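Long-range contact in diguanylate cyclase (PDB 5M3C), which belongs to the GGDEF-EAL proteins, joining a GGDEF domain that holds GTP and calcium to an EAL domain with its own calcium site: residues E174-L186 with R227-L241. Residues are numbered along the deposited sequence; the frame is centred on the assembly and turned at random.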
ATOM      1  N   GLU B 174     -23.654 -16.980  15.393  1.00 55.91           N
ATOM      2  CA  GLU B 174     -24.121 -15.606  15.153  1.00 56.83           C
ATOM      3  C   GLU B 174     -23.757 -15.123  13.752  1.00 56.49           C
ATOM      4  O   GLU B 174     -24.600 -14.575  13.029  1.00 56.28           O
ATOM      5  CB  GLU B 174     -23.547 -14.629  16.184  1.00 57.99           C
ATOM      6  CG  GLU B 174     -23.453 -13.197  15.662  1.00 58.56           C
ATOM      7  CD  GLU B 174     -23.479 -12.141  16.754  1.00 58.93           C
ATOM      8  OE1 GLU B 174     -22.732 -11.147  16.629  1.00 58.32           O
ATOM      9  OE2 GLU B 174     -24.249 -12.293  17.729  1.00 59.74           O
ATOM     10  N   ARG B 175     -22.497 -15.321  13.382  1.00 56.34           N
ATOM     11  CA  ARG B 175     -22.023 -14.936  12.061  1.00 56.33           C
ATOM     12  C   ARG B 175     -22.891 -15.588  10.989  1.00 54.43           C
ATOM     13  O   ARG B 175     -23.236 -14.954   9.995  1.00 55.05           O
ATOM     14  CB  ARG B 175     -20.564 -15.349  11.867  1.00 58.80           C
ATOM     15  CG  ARG B 175     -19.788 -14.456  10.910  1.00 60.89           C
ATOM     16  CD  ARG B 175     -19.026 -15.275   9.879  1.00 63.02           C
ATOM     17  NE  ARG B 175     -19.937 -15.887   8.911  1.00 64.67           N
ATOM     18  CZ  ARG B 175     -20.268 -15.348   7.738  1.00 66.27           C
ATOM     19  NH1 ARG B 175     -21.110 -15.983   6.933  1.00 66.66           N
ATOM     20  NH2 ARG B 175     -19.760 -14.179   7.362  1.00 66.35           N
ATOM     21  N   MET B 176     -23.245 -16.854  11.197  1.00 52.15           N
ATOM     22  CA  MET B 176     -24.097 -17.568  10.249  1.00 51.18           C
ATOM     23  C   MET B 176     -25.503 -16.961  10.216  1.00 50.24           C
ATOM     24  O   MET B 176     -26.082 -16.757   9.149  1.00 49.97           O
ATOM     25  CB  MET B 176     -24.184 -19.052  10.615  1.00 50.97           C
ATOM     26  CG  MET B 176     -22.922 -19.853  10.334  1.00 50.26           C
ATOM     27  SD  MET B 176     -22.989 -21.488  11.096  1.00 49.47           S
ATOM     28  CE  MET B 176     -21.368 -22.127  10.686  1.00 49.23           C
ATOM     29  N   ALA B 177     -26.050 -16.680  11.394  1.00 48.67           N
ATOM     30  CA  ALA B 177     -27.381 -16.103  11.489  1.00 48.16           C
ATOM     31  C   ALA B 177     -27.429 -14.777  10.743  1.00 47.94           C
ATOM     32  O   ALA B 177     -28.227 -14.596   9.815  1.00 47.63           O
ATOM     33  CB  ALA B 177     -27.763 -15.908  12.947  1.00 48.06           C
ATOM     34  N   LEU B 178     -26.558 -13.854  11.137  1.00 47.92           N
ATOM     35  CA  LEU B 178     -26.544 -12.526  10.529  1.00 47.85           C
ATOM     36  C   LEU B 178     -26.459 -12.593   9.006  1.00 47.44           C
ATOM     37  O   LEU B 178     -27.015 -11.741   8.308  1.00 46.06           O
ATOM     38  CB  LEU B 178     -25.398 -11.684  11.093  1.00 48.11           C
ATOM     39  CG  LEU B 178     -25.620 -11.206  12.529  1.00 48.57           C
ATOM     40  CD1 LEU B 178     -24.424 -10.407  13.023  1.00 49.03           C
ATOM     41  CD2 LEU B 178     -26.893 -10.381  12.636  1.00 48.62           C
ATOM     42  N   GLU B 179     -25.770 -13.604   8.484  1.00 47.31           N
ATOM     43  CA  GLU B 179     -25.700 -13.775   7.042  1.00 47.47           C
ATOM     44  C   GLU B 179     -27.101 -14.001   6.489  1.00 47.64           C
ATOM     45  O   GLU B 179     -27.531 -13.300   5.573  1.00 48.33           O
ATOM     46  CB  GLU B 179     -24.787 -14.939   6.657  1.00 47.46           C
ATOM     47  CG  GLU B 179     -24.810 -15.243   5.166  1.00 48.13           C
ATOM     48  CD  GLU B 179     -23.816 -16.313   4.757  1.00 49.20           C
ATOM     49  OE1 GLU B 179     -23.748 -16.623   3.549  1.00 50.61           O
ATOM     50  OE2 GLU B 179     -23.102 -16.847   5.632  1.00 49.99           O
ATOM     51  N   THR B 180     -27.815 -14.971   7.057  1.00 47.79           N
ATOM     52  CA  THR B 180     -29.155 -15.305   6.578  1.00 48.85           C
ATOM     53  C   THR B 180     -30.066 -14.096   6.691  1.00 47.96           C
ATOM     54  O   THR B 180     -30.841 -13.793   5.779  1.00 48.25           O
ATOM     55  CB  THR B 180     -29.785 -16.463   7.375  1.00 50.20           C
ATOM     56  OG1 THR B 180     -29.567 -16.258   8.776  1.00 52.25           O
ATOM     57  CG2 THR B 180     -29.180 -17.791   6.968  1.00 50.11           C
ATOM     58  N   GLU B 181     -29.963 -13.404   7.819  1.00 47.44           N
ATOM     59  CA  GLU B 181     -30.790 -12.236   8.060  1.00 47.77           C
ATOM     60  C   GLU B 181     -30.481 -11.125   7.066  1.00 47.73           C
ATOM     61  O   GLU B 181     -31.391 -10.457   6.578  1.00 47.23           O
ATOM     62  CB  GLU B 181     -30.617 -11.742   9.495  1.00 47.40           C
ATOM     63  CG  GLU B 181     -31.276 -12.641  10.530  1.00 47.07           C
ATOM     64  CD  GLU B 181     -32.669 -13.088  10.118  1.00 46.25           C
ATOM     65  OE1 GLU B 181     -32.786 -14.075   9.364  1.00 44.95           O
ATOM     66  OE2 GLU B 181     -33.651 -12.453  10.553  1.00 47.18           O
ATOM     67  N   LEU B 182     -29.205 -10.929   6.758  1.00 48.30           N
ATOM     68  CA  LEU B 182     -28.827  -9.936   5.761  1.00 48.89           C
ATOM     69  C   LEU B 182     -29.393 -10.350   4.412  1.00 48.56           C
ATOM     70  O   LEU B 182     -30.008  -9.546   3.709  1.00 49.78           O
ATOM     71  CB  LEU B 182     -27.305  -9.789   5.674  1.00 49.19           C
ATOM     72  CG  LEU B 182     -26.786  -8.726   4.698  1.00 48.94           C
ATOM     73  CD1 LEU B 182     -27.334  -7.345   5.027  1.00 48.62           C
ATOM     74  CD2 LEU B 182     -25.266  -8.700   4.698  1.00 49.14           C
ATOM     75  N   ARG B 183     -29.194 -11.618   4.067  1.00 48.90           N
ATOM     76  CA  ARG B 183     -29.675 -12.152   2.799  1.00 49.62           C
ATOM     77  C   ARG B 183     -31.177 -11.924   2.664  1.00 49.28           C
ATOM     78  O   ARG B 183     -31.664 -11.549   1.598  1.00 48.45           O
ATOM     79  CB  ARG B 183     -29.348 -13.648   2.684  1.00 50.60           C
ATOM     80  CG  ARG B 183     -28.890 -14.074   1.295  1.00 51.40           C
ATOM     81  CD  ARG B 183     -28.425 -15.522   1.257  1.00 51.73           C
ATOM     82  NE  ARG B 183     -27.018 -15.672   1.630  1.00 52.90           N
ATOM     83  CZ  ARG B 183     -25.993 -15.492   0.798  1.00 53.54           C
ATOM     84  NH1 ARG B 183     -24.746 -15.656   1.230  1.00 53.10           N
ATOM     85  NH2 ARG B 183     -26.209 -15.142  -0.465  1.00 53.87           N
ATOM     86  N   ARG B 184     -31.906 -12.144   3.756  1.00 49.79           N
ATOM     87  CA  ARG B 184     -33.352 -11.927   3.774  1.00 49.78           C
ATOM     88  C   ARG B 184     -33.706 -10.451   3.663  1.00 49.32           C
ATOM     89  O   ARG B 184     -34.508 -10.057   2.815  1.00 49.44           O
ATOM     90  CB  ARG B 184     -33.951 -12.496   5.056  1.00 50.86           C
ATOM     91  CG  ARG B 184     -33.992 -14.012   5.076  1.00 52.22           C
ATOM     92  CD  ARG B 184     -34.503 -14.550   6.398  1.00 53.02           C
ATOM     93  NE  ARG B 184     -35.300 -15.753   6.189  1.00 54.18           N
ATOM     94  CZ  ARG B 184     -36.620 -15.756   6.027  1.00 56.51           C
ATOM     95  NH1 ARG B 184     -37.306 -14.619   6.065  1.00 56.70           N
ATOM     96  NH2 ARG B 184     -37.260 -16.901   5.836  1.00 58.04           N
ATOM     97  N   ALA B 185     -33.106  -9.643   4.529  1.00 48.96           N
ATOM     98  CA  ALA B 185     -33.369  -8.211   4.573  1.00 49.15           C
ATOM     99  C   ALA B 185     -33.141  -7.584   3.208  1.00 49.62           C
ATOM    100  O   ALA B 185     -33.899  -6.711   2.765  1.00 49.35           O
ATOM    101  CB  ALA B 185     -32.474  -7.551   5.609  1.00 49.26           C
ATOM    102  N   LEU B 186     -32.085  -8.041   2.548  1.00 50.46           N
ATOM    103  CA  LEU B 186     -31.740  -7.558   1.225  1.00 52.12           C
ATOM    104  C   LEU B 186     -32.820  -7.968   0.224  1.00 54.28           C
ATOM    105  O   LEU B 186     -33.171  -7.211  -0.680  1.00 55.20           O
ATOM    106  CB  LEU B 186     -30.387  -8.141   0.814  1.00 51.60           C
ATOM    107  CG  LEU B 186     -29.458  -7.270  -0.024  1.00 51.76           C
ATOM    108  CD1 LEU B 186     -29.415  -5.844   0.501  1.00 52.30           C
ATOM    109  CD2 LEU B 186     -28.064  -7.879  -0.031  1.00 51.79           C
ATOM    110  N   ARG B 227     -20.326  -3.272  11.336  1.00 57.28           N
ATOM    111  CA  ARG B 227     -20.496  -4.675  11.661  1.00 56.95           C
ATOM    112  C   ARG B 227     -20.968  -5.458  10.436  1.00 55.19           C
ATOM    113  O   ARG B 227     -20.415  -6.509  10.122  1.00 55.41           O
ATOM    114  CB  ARG B 227     -21.501  -4.803  12.807  1.00 58.31           C
ATOM    115  CG  ARG B 227     -21.451  -6.101  13.595  1.00 58.75           C
ATOM    116  CD  ARG B 227     -22.161  -5.903  14.926  1.00 59.60           C
ATOM    117  NE  ARG B 227     -22.979  -7.047  15.316  1.00 60.78           N
ATOM    118  CZ  ARG B 227     -24.125  -6.953  15.988  1.00 62.30           C
ATOM    119  NH1 ARG B 227     -24.804  -8.048  16.304  1.00 63.99           N
ATOM    120  NH2 ARG B 227     -24.605  -5.762  16.337  1.00 61.86           N
ATOM    121  N   PHE B 228     -21.972  -4.937   9.732  1.00 53.68           N
ATOM    122  CA  PHE B 228     -22.628  -5.714   8.678  1.00 53.04           C
ATOM    123  C   PHE B 228     -22.064  -5.524   7.273  1.00 54.49           C
ATOM    124  O   PHE B 228     -22.390  -6.303   6.377  1.00 56.66           O
ATOM    125  CB  PHE B 228     -24.156  -5.501   8.685  1.00 52.17           C
ATOM    126  CG  PHE B 228     -24.614  -4.162   8.156  1.00 51.54           C
ATOM    127  CD1 PHE B 228     -24.334  -3.768   6.855  1.00 51.09           C
ATOM    128  CD2 PHE B 228     -25.378  -3.315   8.950  1.00 50.91           C
ATOM    129  CE1 PHE B 228     -24.774  -2.547   6.372  1.00 50.62           C
ATOM    130  CE2 PHE B 228     -25.822  -2.095   8.472  1.00 50.03           C
ATOM    131  CZ  PHE B 228     -25.520  -1.711   7.182  1.00 50.03           C
ATOM    132  N   ILE B 229     -21.231  -4.509   7.054  1.00 54.93           N
ATOM    133  CA  ILE B 229     -20.635  -4.341   5.724  1.00 55.03           C
ATOM    134  C   ILE B 229     -19.497  -5.339   5.493  1.00 54.40           C
ATOM    135  O   ILE B 229     -19.414  -5.961   4.427  1.00 54.58           O
ATOM    136  CB  ILE B 229     -20.161  -2.900   5.475  1.00 55.68           C
ATOM    137  CG1 ILE B 229     -21.374  -1.974   5.378  1.00 56.71           C
ATOM    138  CG2 ILE B 229     -19.360  -2.821   4.186  1.00 55.68           C
ATOM    139  CD1 ILE B 229     -21.028  -0.502   5.318  1.00 57.89           C
ATOM    140  N   PRO B 230     -18.622  -5.509   6.493  1.00 54.22           N
ATOM    141  CA  PRO B 230     -17.621  -6.567   6.388  1.00 54.31           C
ATOM    142  C   PRO B 230     -18.278  -7.934   6.229  1.00 54.19           C
ATOM    143  O   PRO B 230     -17.803  -8.765   5.456  1.00 53.00           O
ATOM    144  CB  PRO B 230     -16.867  -6.479   7.719  1.00 54.32           C
ATOM    145  CG  PRO B 230     -17.097  -5.090   8.207  1.00 54.12           C
ATOM    146  CD  PRO B 230     -18.472  -4.724   7.730  1.00 54.56           C
ATOM    147  N   LEU B 231     -19.366  -8.157   6.964  1.00 54.10           N
ATOM    148  CA  LEU B 231     -20.149  -9.379   6.829  1.00 54.34           C
ATOM    149  C   LEU B 231     -20.495  -9.604   5.363  1.00 54.34           C
ATOM    150  O   LEU B 231     -20.229 -10.673   4.805  1.00 55.77           O
ATOM    151  CB  LEU B 231     -21.430  -9.275   7.656  1.00 54.77           C
ATOM    152  CG  LEU B 231     -22.409 -10.446   7.554  1.00 54.90           C
ATOM    153  CD1 LEU B 231     -21.823 -11.679   8.219  1.00 55.44           C
ATOM    154  CD2 LEU B 231     -23.746 -10.085   8.184  1.00 54.85           C
ATOM    155  N   ALA B 232     -21.083  -8.583   4.745  1.00 54.60           N
ATOM    156  CA  ALA B 232     -21.452  -8.646   3.335  1.00 55.87           C
ATOM    157  C   ALA B 232     -20.229  -8.934   2.472  1.00 56.92           C
ATOM    158  O   ALA B 232     -20.263  -9.814   1.608  1.00 55.91           O
ATOM    159  CB  ALA B 232     -22.112  -7.347   2.903  1.00 56.00           C
ATOM    160  N   GLU B 233     -19.148  -8.196   2.710  1.00 58.94           N
ATOM    161  CA  GLU B 233     -17.898  -8.435   1.986  1.00 60.10           C
ATOM    162  C   GLU B 233     -17.428  -9.884   2.154  1.00 60.19           C
ATOM    163  O   GLU B 233     -17.012 -10.525   1.188  1.00 58.05           O
ATOM    164  CB  GLU B 233     -16.809  -7.460   2.451  1.00 61.69           C
ATOM    165  CG  GLU B 233     -17.005  -6.034   1.943  1.00 63.17           C
ATOM    166  CD  GLU B 233     -16.116  -5.011   2.638  1.00 63.96           C
ATOM    167  OE1 GLU B 233     -15.489  -5.346   3.667  1.00 65.05           O
ATOM    168  OE2 GLU B 233     -16.050  -3.860   2.151  1.00 63.34           O
ATOM    169  N   ASP B 234     -17.514 -10.395   3.381  1.00 61.25           N
ATOM    170  CA  ASP B 234     -17.057 -11.750   3.692  1.00 61.60           C
ATOM    171  C   ASP B 234     -17.907 -12.812   3.005  1.00 60.31           C
ATOM    172  O   ASP B 234     -17.367 -13.732   2.393  1.00 60.69           O
ATOM    173  CB  ASP B 234     -17.055 -11.987   5.205  1.00 63.59           C
ATOM    174  CG  ASP B 234     -16.559 -13.378   5.584  1.00 66.03           C
ATOM    175  OD1 ASP B 234     -15.789 -13.979   4.803  1.00 67.99           O
ATOM    176  OD2 ASP B 234     -16.933 -13.872   6.670  1.00 68.47           O
ATOM    177  N   CYS B 235     -19.229 -12.693   3.100  1.00 59.67           N
ATOM    178  CA  CYS B 235     -20.112 -13.695   2.496  1.00 58.92           C
ATOM    179  C   CYS B 235     -20.731 -13.233   1.176  1.00 57.95           C
ATOM    180  O   CYS B 235     -21.829 -13.650   0.816  1.00 56.60           O
ATOM    181  CB  CYS B 235     -21.206 -14.109   3.481  1.00 60.03           C
ATOM    182  SG  CYS B 235     -22.349 -12.788   3.933  1.00 60.71           S
ATOM    183  N   GLY B 236     -20.018 -12.366   0.462  1.00 59.07           N
ATOM    184  CA  GLY B 236     -20.384 -11.987  -0.904  1.00 59.21           C
ATOM    185  C   GLY B 236     -21.784 -11.426  -1.059  1.00 59.87           C
ATOM    186  O   GLY B 236     -22.576 -11.926  -1.857  1.00 60.47           O
ATOM    187  N   LEU B 237     -22.091 -10.380  -0.299  1.00 60.40           N
ATOM    188  CA  LEU B 237     -23.383  -9.712  -0.398  1.00 60.06           C
ATOM    189  C   LEU B 237     -23.220  -8.220  -0.654  1.00 60.14           C
ATOM    190  O   LEU B 237     -24.206  -7.489  -0.733  1.00 61.27           O
ATOM    191  CB  LEU B 237     -24.195  -9.933   0.880  1.00 60.12           C
ATOM    192  CG  LEU B 237     -24.695 -11.363   1.091  1.00 60.74           C
ATOM    193  CD1 LEU B 237     -25.370 -11.508   2.446  1.00 60.89           C
ATOM    194  CD2 LEU B 237     -25.646 -11.774  -0.024  1.00 60.90           C
ATOM    195  N   ILE B 238     -21.974  -7.776  -0.799  1.00 60.28           N
ATOM    196  CA  ILE B 238     -21.680  -6.357  -0.970  1.00 59.97           C
ATOM    197  C   ILE B 238     -22.197  -5.832  -2.309  1.00 59.55           C
ATOM    198  O   ILE B 238     -22.709  -4.717  -2.386  1.00 60.54           O
ATOM    199  CB  ILE B 238     -20.168  -6.069  -0.839  1.00 60.26           C
ATOM    200  CG1 ILE B 238     -19.910  -4.561  -0.776  1.00 61.47           C
ATOM    201  CG2 ILE B 238     -19.391  -6.687  -1.994  1.00 59.74           C
ATOM    202  CD1 ILE B 238     -20.475  -3.887   0.456  1.00 61.74           C
ATOM    203  N   LEU B 239     -22.070  -6.636  -3.362  1.00 58.41           N
ATOM    204  CA  LEU B 239     -22.559  -6.231  -4.675  1.00 57.67           C
ATOM    205  C   LEU B 239     -24.082  -6.079  -4.654  1.00 57.80           C
ATOM    206  O   LEU B 239     -24.604  -5.050  -5.080  1.00 59.05           O
ATOM    207  CB  LEU B 239     -22.112  -7.218  -5.759  1.00 57.05           C
ATOM    208  CG  LEU B 239     -20.599  -7.290  -5.994  1.00 56.65           C
ATOM    209  CD1 LEU B 239     -20.271  -8.268  -7.112  1.00 56.47           C
ATOM    210  CD2 LEU B 239     -20.022  -5.916  -6.302  1.00 56.12           C
ATOM    211  N   PRO B 240     -24.797  -7.097  -4.144  1.00 57.54           N
ATOM    212  CA  PRO B 240     -26.243  -6.969  -3.949  1.00 56.92           C
ATOM    213  C   PRO B 240     -26.603  -5.789  -3.042  1.00 57.14           C
ATOM    214  O   PRO B 240     -27.598  -5.101  -3.284  1.00 57.77           O
ATOM    215  CB  PRO B 240     -26.628  -8.288  -3.272  1.00 56.66           C
ATOM    216  CG  PRO B 240     -25.564  -9.251  -3.660  1.00 56.82           C
ATOM    217  CD  PRO B 240     -24.308  -8.447  -3.809  1.00 57.32           C
ATOM    218  N   LEU B 241     -25.798  -5.567  -2.009  1.00 56.06           N
ATOM    219  CA  LEU B 241     -26.030  -4.472  -1.074  1.00 55.49           C
ATOM    220  C   LEU B 241     -25.886  -3.125  -1.769  1.00 55.73           C
ATOM    221  O   LEU B 241     -26.769  -2.273  -1.681  1.00 56.86           O
ATOM    222  CB  LEU B 241     -25.049  -4.556   0.097  1.00 55.30           C
ATOM    223  CG  LEU B 241     -25.172  -3.478   1.178  1.00 55.30           C
ATOM    224  CD1 LEU B 241     -26.524  -3.546   1.869  1.00 55.30           C
ATOM    225  CD2 LEU B 241     -24.052  -3.615   2.197  1.00 55.20           C
TER
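A helix-on-helix knob-into-hole packing joins helix 168-187 to helix 225-234 of the EAL region: Leu231 of the latter sits among Arg175, Leu178, Glu179 and Leu182 of the former. The axes of 174-186 and 227-234 run almost perpendicular, with a signed crossing angle of -87°. With its CG trans to the backbone N (chi1 176°), Leu231 carries CD2 to 3.7 Å from Leu178 CB, while CD1 comes obliquely to 3.4 Å from Arg175 NH2. Leu182 then slides past Leu237 in the opposite direction, its CD2 3.6 Å from Leu237 CD1, and Trp215 of strand 206-217 also touches Leu182. Further along, Leu186 spreads its two methyls across the start of helix 238-259, CD2 meeting Pro240 CB at 3.6 Å and CD1 meeting Leu241 CD1.

Along one border of this leucine layer runs a chain of charges. Arg175 NH2 reaches Asp234 OD2 at 2.9 Å, with the guanidinium and carboxylate planes turned 78° apart, and its NH1 pairs with Glu179 OE2. Glu179 OE1 accepts a hydrogen bond, part of a salt bridge, from Arg183 NH1 at 2.7 Å through its anti lone pair, the donor plane nearly containing it. That pairing probably helps keep the Arg183 guanidinium with one face against Leu237 CD2, 3.4 Å from NH2. A leucine knob in a hole of mixed aliphatic and charged residues, bordered by a salt-bridge network, thus fastens helix 168-187 across the turn between helices 225-234 and 238-259.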